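Local coordinates for uncharacterized protein (Streptococcus pneumoniae, PDB 3LFT) that probably serves as the substrate-binding component of an ABC transporter, holding L-tryptophan in the cleft between its two lobes, at residues 133-147 and 183-197. Numbering follows the deposited sequence.
With TRP (tryptophan), chain C.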
loop_
_atom_site.group_PDB
_atom_site.type_symbol
_atom_site.label_atom_id
_atom_site.label_comp_id
_atom_site.label_asym_id
_atom_site.label_seq_id
_atom_site.Cartn_x
_atom_site.Cartn_y
_atom_site.Cartn_z
ATOM N N VAL A 133 -3.151 25.586 0.247
ATOM C CA VAL A 133 -4.009 24.555 -0.337
ATOM C C VAL A 133 -5.378 24.532 0.343
ATOM O O VAL A 133 -5.467 24.380 1.562
ATOM C CB VAL A 133 -3.325 23.183 -0.233
ATOM C CG1 VAL A 133 -4.323 22.026 -0.418
ATOM C CG2 VAL A 133 -2.199 23.093 -1.249
ATOM N N LYS A 134 -6.433 24.694 -0.453
ATOM C CA LYS A 134 -7.812 24.707 0.045
ATOM C C LYS A 134 -8.614 23.467 -0.366
ATOM O O LYS A 134 -9.389 22.905 0.420
ATOM C CB LYS A 134 -8.525 25.974 -0.435
ATOM C CG LYS A 134 -7.866 27.264 0.044
ATOM C CD LYS A 134 -8.495 28.474 -0.621
ATOM C CE LYS A 134 -7.792 29.756 -0.224
ATOM N NZ LYS A 134 -8.382 30.909 -0.944
ATOM N N THR A 135 -8.411 23.043 -1.608
ATOM C CA THR A 135 -9.122 21.900 -2.174
ATOM C C THR A 135 -8.117 20.828 -2.579
ATOM O O THR A 135 -7.118 21.112 -3.241
ATOM C CB THR A 135 -9.995 22.305 -3.390
ATOM O OG1 THR A 135 -10.838 23.411 -3.034
ATOM C CG2 THR A 135 -10.865 21.130 -3.874
ATOM N N ILE A 136 -8.400 19.601 -2.173
ATOM C CA ILE A 136 -7.570 18.454 -2.506
ATOM C C ILE A 136 -8.317 17.531 -3.461
ATOM O O ILE A 136 -9.492 17.240 -3.247
ATOM C CB ILE A 136 -7.245 17.657 -1.229
ATOM C CG1 ILE A 136 -6.423 18.522 -0.274
ATOM C CG2 ILE A 136 -6.495 16.381 -1.568
ATOM C CD1 ILE A 136 -6.382 18.022 1.144
ATOM N N GLY A 137 -7.637 17.055 -4.495
ATOM C CA GLY A 137 -8.198 16.013 -5.359
ATOM C C GLY A 137 -7.626 14.668 -4.942
ATOM O O GLY A 137 -6.406 14.485 -4.946
ATOM N N ALA A 138 -8.497 13.729 -4.587
ATOM C CA ALA A 138 -8.102 12.371 -4.228
ATOM C C ALA A 138 -8.112 11.529 -5.503
ATOM O O ALA A 138 -9.175 11.314 -6.073
ATOM C CB ALA A 138 -9.080 11.790 -3.176
ATOM N N LEU A 139 -6.936 11.100 -5.961
ATOM C CA LEU A 139 -6.787 10.243 -7.148
ATOM C C LEU A 139 -6.553 8.807 -6.688
ATOM O O LEU A 139 -5.604 8.539 -5.965
ATOM C CB LEU A 139 -5.608 10.742 -7.979
ATOM C CG LEU A 139 -5.245 9.907 -9.209
ATOM C CD1 LEU A 139 -6.356 9.975 -10.248
ATOM C CD2 LEU A 139 -3.934 10.385 -9.790
ATOM N N TYR A 140 -7.403 7.889 -7.126
ATOM C CA TYR A 140 -7.350 6.507 -6.636
ATOM C C TYR A 140 -8.158 5.628 -7.554
ATOM O O TYR A 140 -8.894 6.117 -8.429
ATOM C CB TYR A 140 -7.919 6.409 -5.220
ATOM C CG TYR A 140 -9.407 6.658 -5.071
ATOM C CD1 TYR A 140 -10.280 5.594 -4.794
ATOM C CD2 TYR A 140 -9.947 7.943 -5.171
ATOM C CE1 TYR A 140 -11.641 5.803 -4.627
ATOM C CE2 TYR A 140 -11.314 8.152 -5.011
ATOM C CZ TYR A 140 -12.143 7.080 -4.718
ATOM O OH TYR A 140 -13.505 7.299 -4.555
ATOM N N SER A 141 -8.051 4.323 -7.341
ATOM C CA SER A 141 -8.799 3.394 -8.182
ATOM C C SER A 141 -10.115 2.953 -7.550
ATOM O O SER A 141 -10.163 2.625 -6.356
ATOM C CB SER A 141 -7.920 2.204 -8.495
ATOM O OG SER A 141 -8.654 1.324 -9.323
ATOM N N SER A 142 -11.173 2.928 -8.358
ATOM C CA SER A 142 -12.437 2.308 -7.962
ATOM C C SER A 142 -12.302 0.762 -7.894
ATOM O O SER A 142 -13.209 0.082 -7.410
ATOM C CB SER A 142 -13.556 2.740 -8.915
ATOM O OG SER A 142 -13.192 2.489 -10.267
ATOM N N SER A 143 -11.184 0.205 -8.369
ATOM C CA SER A 143 -10.970 -1.258 -8.313
ATOM C C SER A 143 -10.438 -1.746 -6.962
ATOM O O SER A 143 -10.391 -2.937 -6.720
ATOM C CB SER A 143 -10.063 -1.755 -9.465
ATOM O OG SER A 143 -8.718 -1.260 -9.326
ATOM N N GLU A 144 -10.041 -0.839 -6.078
ATOM C CA GLU A 144 -9.284 -1.249 -4.886
ATOM C C GLU A 144 -10.020 -1.013 -3.583
ATOM O O GLU A 144 -10.224 0.137 -3.187
ATOM C CB GLU A 144 -7.951 -0.535 -4.897
ATOM C CG GLU A 144 -7.125 -1.026 -6.059
ATOM C CD GLU A 144 -5.668 -0.675 -5.977
ATOM O OE1 GLU A 144 -5.069 -0.657 -4.880
ATOM O OE2 GLU A 144 -5.103 -0.414 -7.063
ATOM N N ASP A 145 -10.389 -2.101 -2.912
ATOM C CA ASP A 145 -11.093 -1.992 -1.639
ATOM C C ASP A 145 -10.262 -1.210 -0.636
ATOM O O ASP A 145 -10.816 -0.422 0.124
ATOM C CB ASP A 145 -11.446 -3.355 -1.079
ATOM C CG ASP A 145 -12.540 -4.050 -1.890
ATOM O OD1 ASP A 145 -13.237 -3.367 -2.689
ATOM O OD2 ASP A 145 -12.711 -5.278 -1.747
ATOM N N ASN A 146 -8.932 -1.402 -0.639
ATOM C CA ASN A 146 -8.051 -0.619 0.243
ATOM C C ASN A 146 -8.233 0.874 0.108
ATOM O O ASN A 146 -8.200 1.609 1.109
ATOM C CB ASN A 146 -6.572 -0.982 0.010
ATOM C CG ASN A 146 -6.228 -1.223 -1.455
ATOM O OD1 ASN A 146 -6.751 -2.165 -2.074
ATOM N ND2 ASN A 146 -5.376 -0.368 -2.031
ATOM N N SER A 147 -8.429 1.352 -1.118
ATOM C CA SER A 147 -8.508 2.795 -1.316
ATOM C C SER A 147 -9.852 3.381 -0.921
ATOM O O SER A 147 -9.919 4.530 -0.477
ATOM C CB SER A 147 -8.193 3.153 -2.755
ATOM O OG SER A 147 -6.855 2.804 -3.047
HETATM N N MSE A 183 -8.515 17.138 -13.136
HETATM C CA MSE A 183 -8.511 17.477 -11.726
HETATM C C MSE A 183 -7.633 18.679 -11.410
HETATM O O MSE A 183 -7.957 19.442 -10.524
HETATM C CB MSE A 183 -8.133 16.275 -10.863
HETATM C CG MSE A 183 -6.652 15.928 -10.873
HETATM SE SE MSE A 183 -6.308 14.192 -10.123
HETATM C CE MSE A 183 -6.727 14.543 -8.267
ATOM N N THR A 184 -6.552 18.875 -12.159
ATOM C CA THR A 184 -5.612 19.943 -11.793
ATOM C C THR A 184 -6.126 21.352 -12.083
ATOM O O THR A 184 -5.550 22.322 -11.601
ATOM C CB THR A 184 -4.162 19.729 -12.323
ATOM O OG1 THR A 184 -4.147 19.621 -13.747
ATOM C CG2 THR A 184 -3.489 18.505 -11.690
ATOM N N SER A 185 -7.204 21.469 -12.856
ATOM C CA SER A 185 -7.881 22.751 -13.048
ATOM C C SER A 185 -8.925 22.990 -11.956
ATOM O O SER A 185 -9.499 24.083 -11.859
ATOM C CB SER A 185 -8.557 22.795 -14.419
ATOM O OG SER A 185 -9.847 22.214 -14.358
ATOM N N LYS A 186 -9.171 21.966 -11.136
ATOM C CA LYS A 186 -10.227 21.997 -10.114
ATOM C C LYS A 186 -9.724 22.019 -8.670
ATOM O O LYS A 186 -10.469 22.391 -7.749
ATOM C CB LYS A 186 -11.146 20.787 -10.266
ATOM C CG LYS A 186 -12.017 20.815 -11.524
ATOM C CD LYS A 186 -12.728 19.481 -11.709
ATOM C CE LYS A 186 -13.732 19.521 -12.850
ATOM N NZ LYS A 186 -14.913 20.359 -12.486
ATOM N N VAL A 187 -8.481 21.591 -8.465
ATOM C CA VAL A 187 -7.958 21.412 -7.107
ATOM C C VAL A 187 -6.597 22.056 -6.933
ATOM O O VAL A 187 -5.904 22.345 -7.917
ATOM C CB VAL A 187 -7.885 19.914 -6.691
ATOM C CG1 VAL A 187 -9.231 19.234 -6.894
ATOM C CG2 VAL A 187 -6.780 19.174 -7.458
ATOM N N ASP A 188 -6.223 22.267 -5.669
ATOM C CA ASP A 188 -4.948 22.891 -5.340
ATOM C C ASP A 188 -3.827 21.896 -5.126
ATOM O O ASP A 188 -2.659 22.251 -5.212
ATOM C CB ASP A 188 -5.094 23.745 -4.087
ATOM C CG ASP A 188 -6.133 24.833 -4.243
ATOM O OD1 ASP A 188 -6.187 25.452 -5.331
ATOM O OD2 ASP A 188 -6.894 25.042 -3.277
ATOM N N ALA A 189 -4.192 20.652 -4.824
ATOM C CA ALA A 189 -3.213 19.616 -4.534
ATOM C C ALA A 189 -3.825 18.280 -4.864
ATOM O O ALA A 189 -5.055 18.133 -4.818
ATOM C CB ALA A 189 -2.811 19.651 -3.047
ATOM N N ILE A 190 -2.967 17.331 -5.206
ATOM C CA ILE A 190 -3.380 15.952 -5.490
ATOM C C ILE A 190 -2.935 15.091 -4.326
ATOM O O ILE A 190 -1.785 15.189 -3.911
ATOM C CB ILE A 190 -2.742 15.424 -6.800
ATOM C CG1 ILE A 190 -3.181 16.263 -8.007
ATOM C CG2 ILE A 190 -3.080 13.931 -7.012
ATOM C CD1 ILE A 190 -2.297 16.054 -9.226
ATOM N N TRP A 191 -3.842 14.276 -3.800
ATOM C CA TRP A 191 -3.530 13.277 -2.781
ATOM C C TRP A 191 -3.818 11.886 -3.322
ATOM O O TRP A 191 -4.823 11.664 -4.005
ATOM C CB TRP A 191 -4.324 13.541 -1.500
ATOM C CG TRP A 191 -4.223 12.472 -0.462
ATOM C CD1 TRP A 191 -3.202 12.277 0.420
ATOM C CD2 TRP A 191 -5.180 11.443 -0.218
ATOM N NE1 TRP A 191 -3.469 11.169 1.212
ATOM C CE2 TRP A 191 -4.695 10.661 0.849
ATOM C CE3 TRP A 191 -6.438 11.142 -0.764
ATOM C CZ2 TRP A 191 -5.404 9.561 1.356
ATOM C CZ3 TRP A 191 -7.142 10.033 -0.260
ATOM C CH2 TRP A 191 -6.627 9.272 0.798
ATOM N N VAL A 192 -2.901 10.958 -3.057
ATOM C CA VAL A 192 -3.045 9.569 -3.515
ATOM C C VAL A 192 -2.948 8.668 -2.303
ATOM O O VAL A 192 -1.963 8.753 -1.562
ATOM C CB VAL A 192 -1.934 9.159 -4.503
ATOM C CG1 VAL A 192 -2.165 7.731 -5.002
ATOM C CG2 VAL A 192 -1.891 10.115 -5.693
ATOM N N PRO A 193 -3.949 7.811 -2.056
ATOM C CA PRO A 193 -3.859 6.852 -0.956
ATOM C C PRO A 193 -2.854 5.742 -1.265
ATOM O O PRO A 193 -2.157 5.773 -2.304
ATOM C CB PRO A 193 -5.292 6.315 -0.826
ATOM C CG PRO A 193 -5.906 6.520 -2.154
ATOM C CD PRO A 193 -5.225 7.713 -2.788
ATOM N N ILE A 194 -2.769 4.770 -0.361
ATOM C CA ILE A 194 -1.952 3.575 -0.582
ATOM C C ILE A 194 -2.721 2.725 -1.617
ATOM O O ILE A 194 -3.555 1.890 -1.247
ATOM C CB ILE A 194 -1.671 2.814 0.738
ATOM C CG1 ILE A 194 -1.096 3.735 1.818
ATOM C CG2 ILE A 194 -0.709 1.673 0.481
ATOM C CD1 ILE A 194 -1.051 3.055 3.190
ATOM N N ASP A 195 -2.457 3.001 -2.890
ATOM C CA ASP A 195 -3.292 2.550 -3.999
ATOM C C ASP A 195 -2.377 1.906 -5.034
ATOM O O ASP A 195 -1.458 2.550 -5.556
ATOM C CB ASP A 195 -4.032 3.760 -4.587
ATOM C CG ASP A 195 -4.965 3.381 -5.711
ATOM O OD1 ASP A 195 -4.479 3.022 -6.807
ATOM O OD2 ASP A 195 -6.204 3.413 -5.484
ATOM N N ASN A 196 -2.605 0.632 -5.339
ATOM C CA ASN A 196 -1.712 -0.095 -6.248
ATOM C C ASN A 196 -1.797 0.389 -7.691
ATOM O O ASN A 196 -0.792 0.387 -8.405
ATOM C CB ASN A 196 -2.026 -1.586 -6.218
ATOM C CG ASN A 196 -1.774 -2.181 -4.863
ATOM O OD1 ASN A 196 -0.625 -2.398 -4.484
ATOM N ND2 ASN A 196 -2.839 -2.456 -4.116
ATOM N N THR A 197 -2.995 0.758 -8.132
ATOM C CA THR A 197 -3.210 1.236 -9.507
ATOM C C THR A 197 -2.402 2.513 -9.744
ATOM O O THR A 197 -1.614 2.597 -10.692
ATOM C CB THR A 197 -4.729 1.456 -9.795
ATOM O OG1 THR A 197 -5.434 0.229 -9.525
ATOM C CG2 THR A 197 -4.982 1.903 -11.239
HETATM N N TRP C . -1.489 -1.738 1.292
HETATM C CA TRP C . -1.793 -1.897 -0.161
HETATM C C TRP C . -3.009 -2.747 -0.338
HETATM O O TRP C . -3.221 -3.311 -1.415
HETATM C CB TRP C . -0.573 -2.489 -0.885
HETATM C CG TRP C . 0.630 -1.587 -0.771
HETATM C CD1 TRP C . 1.711 -1.712 0.102
HETATM C CD2 TRP C . 0.873 -0.368 -1.550
HETATM N NE1 TRP C . 2.587 -0.671 -0.097
HETATM C CE2 TRP C . 2.142 0.159 -1.041
HETATM C CE3 TRP C . 0.150 0.274 -2.528
HETATM C CZ2 TRP C . 2.628 1.332 -1.591
HETATM C CZ3 TRP C . 0.664 1.455 -3.054
HETATM C CH2 TRP C . 1.893 1.960 -2.585
HETATM O OXT TRP C . -3.798 -2.879 0.608
#
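Strands 135-141 and 189-192 pair in parallel through Gly137, whose N reaches Ala189 O (2.8 Å) and whose O accepts Trp191 N; Leu139 N continues the ladder to Trp191 O. The carboxylate of Asp188 turns back onto the start of strand 135-141. Its OD2 takes Lys134 N (2.9 Å) and Thr135 N from opposite faces of the carboxylate plane.

On one face of the pair, Ile136 CG2 lies against Trp191 CB, and Ala138 CB meets the indole edge at CE3 (3.6 Å), in the ring plane; Trp191 CG, anti to the backbone N (chi1 172°), carries that edge there, and NE1 bonds to Gln122. Leu139 CB packs against Ile190 CG2 on the other face.

These are the central strands of the four-stranded parallel sheet in one lobe of a periplasmic-binding-protein fold, and the loops after them run to the tryptophan site.

There, buried carboxylates tie the two helix starts together. Glu144 accepts Asn196 N at OE1 (2.8 Å) and Thr197 N at OE2, each through a syn lone pair; Thr197 OG1 takes the anti lone pair of OE2, and Asn146 ND2 that of OE1. Asn196 ND2 also meets OE1, 47° above the carboxylate plane, and bonds to the ligand O (2.9 Å), consistent with Glu144 acting from the second shell to orient this amide. Asp195 caps its helix through OD1, at Ile198 N, and takes Ser141 N and Ser147 OG (2.6 Å) at OD2. Asn146 ND2 also binds Ile194 O, and Ile194 CG2 rests on the ligand indole, 3.3 Å from its CD2.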